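Local coordinates for dextranase (Pseudarthrobacter oxydans, PDB 6NZS), which catalyses the endohydrolysis of (1->6)-alpha-D-glucosidic linkages in dextran, as a family 49 glycoside hydrolase, at residues A[489-501]-A[524-536]. Numbering follows the deposited sequence.
Sequences IRVYALSDTENIH and RYTNPAGEKVTIG
T534 OG1 is held by two waters that tie it to segment 489-501. One, 2.9 Å from T534 OG1, also donates to D496 OD2; the other, 2.6 Å from T534 OG1, donates to E498 OE2. Beside them, T497 and I535 form a single backbone bridge between successive coils of the right-handed parallel beta-helix of family 49. T497 N donates to T534 O. T497 O accepts G536 N at 2.9 Å and also receives a CA-H...O contact from I535 CA. After strand 489-493 the chain turns at L494 and runs on as the next strand through T497 and E498. Residues 524-536 follow the same corner one coil on. There A493 bridges R524 in parallel, with Y525 N bonded to A493 O in the carbonyl plane.

D496 adds a side-chain bond at the bend. With CG beside its backbone N and anti to the carbonyl carbon (chi1 -76°), OD1 accepts T534 N at 2.9 Å. The N-H points nearly straight at OD1 (167°) but arrives from above the carboxylate plane. An alanine in place of D496 would probably leave T534 N without its acceptor and the water on T534 OG1 without its carboxylate acceptor.

V533 sits inside the corner. Its CG2 lies 3.8 Å from A493 CB, and CG1 packs on the backbone C and CA of S495. R524 NH1 bonds to V533 O and ties the two ends of the excursion 525-532, which carries a type I turn at N527-G530. Y492 and Y525 lie side by side, while Y492 OH bonds to H521. L494 CD2 touches Y525 CD2, and Y492 CB stands over a face of the Y525 ring, 4.3 Å from its centroid.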
loop_
_atom_site.group_PDB
_atom_site.type_symbol
_atom_site.label_atom_id
_atom_site.label_comp_id
_atom_site.label_asym_id
_atom_site.label_seq_id
_atom_site.Cartn_x
_atom_site.Cartn_y
_atom_site.Cartn_z
ATOM N N ILE A 489 -4.355 12.011 13.852
ATOM C CA ILE A 489 -4.436 10.811 14.686
ATOM C C ILE A 489 -5.783 10.732 15.392
ATOM O O ILE A 489 -6.234 11.703 16.006
ATOM C CB ILE A 489 -3.254 10.738 15.676
ATOM C CG1 ILE A 489 -3.323 9.458 16.503
ATOM C CG2 ILE A 489 -3.210 11.967 16.578
ATOM C CD1 ILE A 489 -1.986 9.108 17.175
ATOM N N ARG A 490 -6.416 9.560 15.331
ATOM C CA ARG A 490 -7.620 9.299 16.113
ATOM C C ARG A 490 -7.448 7.962 16.808
ATOM O O ARG A 490 -7.383 6.923 16.148
ATOM C CB ARG A 490 -8.890 9.322 15.260
ATOM C CG ARG A 490 -9.357 10.737 14.960
ATOM C CD ARG A 490 -10.538 10.800 14.004
ATOM N NE ARG A 490 -10.650 12.171 13.524
ATOM C CZ ARG A 490 -11.390 12.566 12.493
ATOM N NH1 ARG A 490 -12.136 11.700 11.826
ATOM N NH2 ARG A 490 -11.368 13.842 12.129
ATOM N N VAL A 491 -7.381 7.991 18.133
ATOM C CA VAL A 491 -7.235 6.784 18.933
ATOM C C VAL A 491 -8.506 6.602 19.746
ATOM O O VAL A 491 -8.744 7.341 20.707
ATOM C CB VAL A 491 -6.000 6.868 19.839
ATOM C CG1 VAL A 491 -5.922 5.648 20.761
ATOM C CG2 VAL A 491 -4.728 6.979 18.994
ATOM N N TYR A 492 -9.322 5.628 19.358
ATOM C CA TYR A 492 -10.422 5.145 20.192
ATOM C C TYR A 492 -9.881 3.902 20.884
ATOM O O TYR A 492 -9.828 2.822 20.290
ATOM C CB TYR A 492 -11.671 4.895 19.347
ATOM C CG TYR A 492 -11.993 6.134 18.542
ATOM C CD1 TYR A 492 -12.604 7.233 19.134
ATOM C CD2 TYR A 492 -11.603 6.236 17.213
ATOM C CE1 TYR A 492 -12.850 8.393 18.405
ATOM C CE2 TYR A 492 -11.838 7.369 16.484
ATOM C CZ TYR A 492 -12.470 8.440 17.077
ATOM O OH TYR A 492 -12.693 9.585 16.342
ATOM N N ALA A 493 -9.411 4.077 22.121
ATOM C CA ALA A 493 -8.633 3.036 22.785
ATOM C C ALA A 493 -9.533 1.891 23.224
ATOM O O ALA A 493 -10.419 2.075 24.065
ATOM C CB ALA A 493 -7.887 3.611 23.985
ATOM N N LEU A 494 -9.295 0.713 22.657
ATOM C CA LEU A 494 -10.012 -0.500 23.019
ATOM C C LEU A 494 -9.218 -1.361 23.987
ATOM O O LEU A 494 -9.708 -2.415 24.409
ATOM C CB LEU A 494 -10.372 -1.301 21.766
ATOM C CG LEU A 494 -11.250 -0.567 20.745
ATOM C CD1 LEU A 494 -11.386 -1.393 19.473
ATOM C CD2 LEU A 494 -12.618 -0.253 21.343
ATOM N N SER A 495 -8.016 -0.919 24.350
ATOM C CA SER A 495 -7.121 -1.607 25.262
ATOM C C SER A 495 -6.394 -0.545 26.071
ATOM O O SER A 495 -6.338 0.622 25.672
ATOM C CB SER A 495 -6.072 -2.424 24.487
ATOM O OG SER A 495 -6.664 -3.348 23.585
ATOM N N ASP A 496 -5.858 -0.940 27.229
ATOM C CA ASP A 496 -4.872 -0.091 27.884
ATOM C C ASP A 496 -3.794 0.261 26.868
ATOM O O ASP A 496 -3.364 -0.590 26.085
ATOM C CB ASP A 496 -4.230 -0.819 29.067
ATOM C CG ASP A 496 -5.142 -0.898 30.283
ATOM O OD1 ASP A 496 -6.291 -0.403 30.250
ATOM O OD2 ASP A 496 -4.699 -1.492 31.291
ATOM N N THR A 497 -3.375 1.527 26.862
ATOM C CA THR A 497 -2.500 2.047 25.817
ATOM C C THR A 497 -1.354 2.806 26.465
ATOM O O THR A 497 -1.586 3.770 27.203
ATOM C CB THR A 497 -3.296 2.963 24.885
ATOM O OG1 THR A 497 -4.342 2.209 24.262
ATOM C CG2 THR A 497 -2.391 3.534 23.803
ATOM N N GLU A 498 -0.117 2.369 26.204
ATOM C CA GLU A 498 1.041 2.911 26.902
ATOM C C GLU A 498 2.220 3.125 25.964
ATOM O O GLU A 498 2.486 2.305 25.079
ATOM C CB GLU A 498 1.481 1.984 28.045
ATOM C CG GLU A 498 0.439 1.837 29.131
ATOM C CD GLU A 498 0.648 0.603 29.978
ATOM O OE1 GLU A 498 1.781 0.083 30.003
ATOM O OE2 GLU A 498 -0.331 0.158 30.614
ATOM N N ASN A 499 2.932 4.226 26.186
ATOM C CA ASN A 499 4.200 4.522 25.523
ATOM C C ASN A 499 4.113 4.378 24.002
ATOM O O ASN A 499 4.818 3.586 23.372
ATOM C CB ASN A 499 5.362 3.713 26.110
ATOM C CG ASN A 499 6.702 4.310 25.762
ATOM O OD1 ASN A 499 6.837 5.525 25.659
ATOM N ND2 ASN A 499 7.705 3.459 25.561
ATOM N N ILE A 500 3.241 5.187 23.419
ATOM C CA ILE A 500 3.122 5.314 21.973
ATOM C C ILE A 500 3.862 6.584 21.587
ATOM O O ILE A 500 3.605 7.651 22.153
ATOM C CB ILE A 500 1.644 5.399 21.559
ATOM C CG1 ILE A 500 0.816 4.288 22.226
ATOM C CG2 ILE A 500 1.519 5.418 20.027
ATOM C CD1 ILE A 500 1.266 2.873 21.904
ATOM N N HIS A 501 4.793 6.480 20.646
ATOM C CA HIS A 501 5.632 7.611 20.283
ATOM C C HIS A 501 5.483 7.871 18.794
ATOM O O HIS A 501 5.661 6.956 17.985
ATOM C CB HIS A 501 7.095 7.326 20.635
ATOM C CG HIS A 501 7.936 8.556 20.769
ATOM N ND1 HIS A 501 8.363 9.041 21.988
ATOM C CD2 HIS A 501 8.429 9.400 19.831
ATOM C CE1 HIS A 501 9.086 10.132 21.791
ATOM N NE2 HIS A 501 9.143 10.370 20.490
ATOM N N ARG A 524 -10.827 7.070 25.820
ATOM C CA ARG A 524 -10.756 5.802 26.537
ATOM C C ARG A 524 -12.140 5.166 26.545
ATOM O O ARG A 524 -13.084 5.728 27.112
ATOM C CB ARG A 524 -10.269 6.025 27.971
ATOM C CG ARG A 524 -8.901 6.676 28.052
ATOM C CD ARG A 524 -8.336 6.685 29.464
ATOM N NE ARG A 524 -9.069 7.563 30.372
ATOM C CZ ARG A 524 -9.521 7.199 31.569
ATOM N NH1 ARG A 524 -9.336 5.965 32.013
ATOM N NH2 ARG A 524 -10.169 8.073 32.325
ATOM N N TYR A 525 -12.263 4.002 25.914
ATOM C CA TYR A 525 -13.518 3.267 25.920
ATOM C C TYR A 525 -13.571 2.346 27.144
ATOM O O TYR A 525 -12.593 2.203 27.885
ATOM C CB TYR A 525 -13.704 2.512 24.600
ATOM C CG TYR A 525 -14.164 3.393 23.441
ATOM C CD1 TYR A 525 -14.157 4.780 23.551
ATOM C CD2 TYR A 525 -14.624 2.834 22.257
ATOM C CE1 TYR A 525 -14.582 5.586 22.501
ATOM C CE2 TYR A 525 -15.058 3.634 21.202
ATOM C CZ TYR A 525 -15.035 5.002 21.339
ATOM O OH TYR A 525 -15.463 5.805 20.301
ATOM N N THR A 526 -14.737 1.738 27.370
ATOM C CA THR A 526 -14.959 0.860 28.519
ATOM C C THR A 526 -15.339 -0.538 28.058
ATOM O O THR A 526 -15.628 -0.781 26.887
ATOM C CB THR A 526 -16.082 1.382 29.433
ATOM O OG1 THR A 526 -17.356 1.108 28.832
ATOM C CG2 THR A 526 -15.953 2.873 29.672
ATOM N N ASN A 527 -15.363 -1.469 29.012
ATOM C CA ASN A 527 -16.007 -2.756 28.791
ATOM C C ASN A 527 -17.500 -2.607 29.081
ATOM O O ASN A 527 -17.948 -1.539 29.506
ATOM C CB ASN A 527 -15.314 -3.841 29.624
ATOM C CG ASN A 527 -15.393 -3.598 31.124
ATOM O OD1 ASN A 527 -16.184 -2.789 31.607
ATOM N ND2 ASN A 527 -14.558 -4.317 31.870
ATOM N N PRO A 528 -18.310 -3.645 28.836
ATOM C CA PRO A 528 -19.747 -3.510 29.130
ATOM C C PRO A 528 -20.049 -3.196 30.585
ATOM O O PRO A 528 -21.063 -2.546 30.869
ATOM C CB PRO A 528 -20.327 -4.860 28.691
ATOM C CG PRO A 528 -19.402 -5.313 27.624
ATOM C CD PRO A 528 -18.035 -4.887 28.087
ATOM N N ALA A 529 -19.192 -3.622 31.515
ATOM C CA ALA A 529 -19.394 -3.296 32.920
ATOM C C ALA A 529 -19.098 -1.838 33.234
ATOM O O ALA A 529 -19.475 -1.369 34.312
ATOM C CB ALA A 529 -18.543 -4.211 33.804
ATOM N N GLY A 530 -18.438 -1.113 32.330
ATOM C CA GLY A 530 -18.155 0.290 32.530
ATOM C C GLY A 530 -16.746 0.611 32.972
ATOM O O GLY A 530 -16.455 1.782 33.236
ATOM N N GLU A 531 -15.868 -0.381 33.063
ATOM C CA GLU A 531 -14.487 -0.133 33.455
ATOM C C GLU A 531 -13.724 0.425 32.260
ATOM O O GLU A 531 -13.699 -0.196 31.191
ATOM C CB GLU A 531 -13.837 -1.426 33.935
ATOM C CG GLU A 531 -12.392 -1.252 34.384
ATOM C CD GLU A 531 -11.728 -2.562 34.750
ATOM O OE1 GLU A 531 -12.429 -3.597 34.806
ATOM O OE2 GLU A 531 -10.497 -2.557 34.979
ATOM N N LYS A 532 -13.099 1.586 32.445
ATOM C CA LYS A 532 -12.389 2.260 31.367
ATOM C C LYS A 532 -10.991 1.685 31.199
ATOM O O LYS A 532 -10.309 1.371 32.177
ATOM C CB LYS A 532 -12.246 3.751 31.685
ATOM C CG LYS A 532 -13.404 4.616 31.239
ATOM C CD LYS A 532 -12.972 6.051 31.014
ATOM C CE LYS A 532 -14.098 7.003 31.353
ATOM N NZ LYS A 532 -13.828 8.374 30.857
ATOM N N VAL A 533 -10.554 1.561 29.943
ATOM C CA VAL A 533 -9.133 1.350 29.706
ATOM C C VAL A 533 -8.366 2.585 30.171
ATOM O O VAL A 533 -8.918 3.681 30.323
ATOM C CB VAL A 533 -8.805 1.036 28.236
ATOM C CG1 VAL A 533 -9.610 -0.153 27.755
ATOM C CG2 VAL A 533 -9.054 2.263 27.351
ATOM N N THR A 534 -7.073 2.398 30.401
ATOM C CA THR A 534 -6.198 3.474 30.830
ATOM C C THR A 534 -5.224 3.825 29.715
ATOM O O THR A 534 -4.797 2.961 28.940
ATOM C CB THR A 534 -5.420 3.072 32.085
ATOM O OG1 THR A 534 -4.544 1.986 31.773
ATOM C CG2 THR A 534 -6.379 2.632 33.181
ATOM N N ILE A 535 -4.898 5.109 29.618
ATOM C CA ILE A 535 -3.777 5.574 28.813
ATOM C C ILE A 535 -2.673 5.982 29.773
ATOM O O ILE A 535 -2.928 6.687 30.760
ATOM C CB ILE A 535 -4.172 6.737 27.889
ATOM C CG1 ILE A 535 -5.342 6.318 27.009
ATOM C CG2 ILE A 535 -2.980 7.152 27.043
ATOM C CD1 ILE A 535 -5.954 7.456 26.264
ATOM N N GLY A 536 -1.464 5.505 29.507
ATOM C CA GLY A 536 -0.361 5.760 30.410
ATOM C C GLY A 536 -0.132 7.241 30.643
ATOM O O GLY A 536 -0.522 8.102 29.847
HETATM O O HOH W 1 -3.949 -0.046 33.688
HETATM O O HOH W 2 -2.091 2.487 31.021
#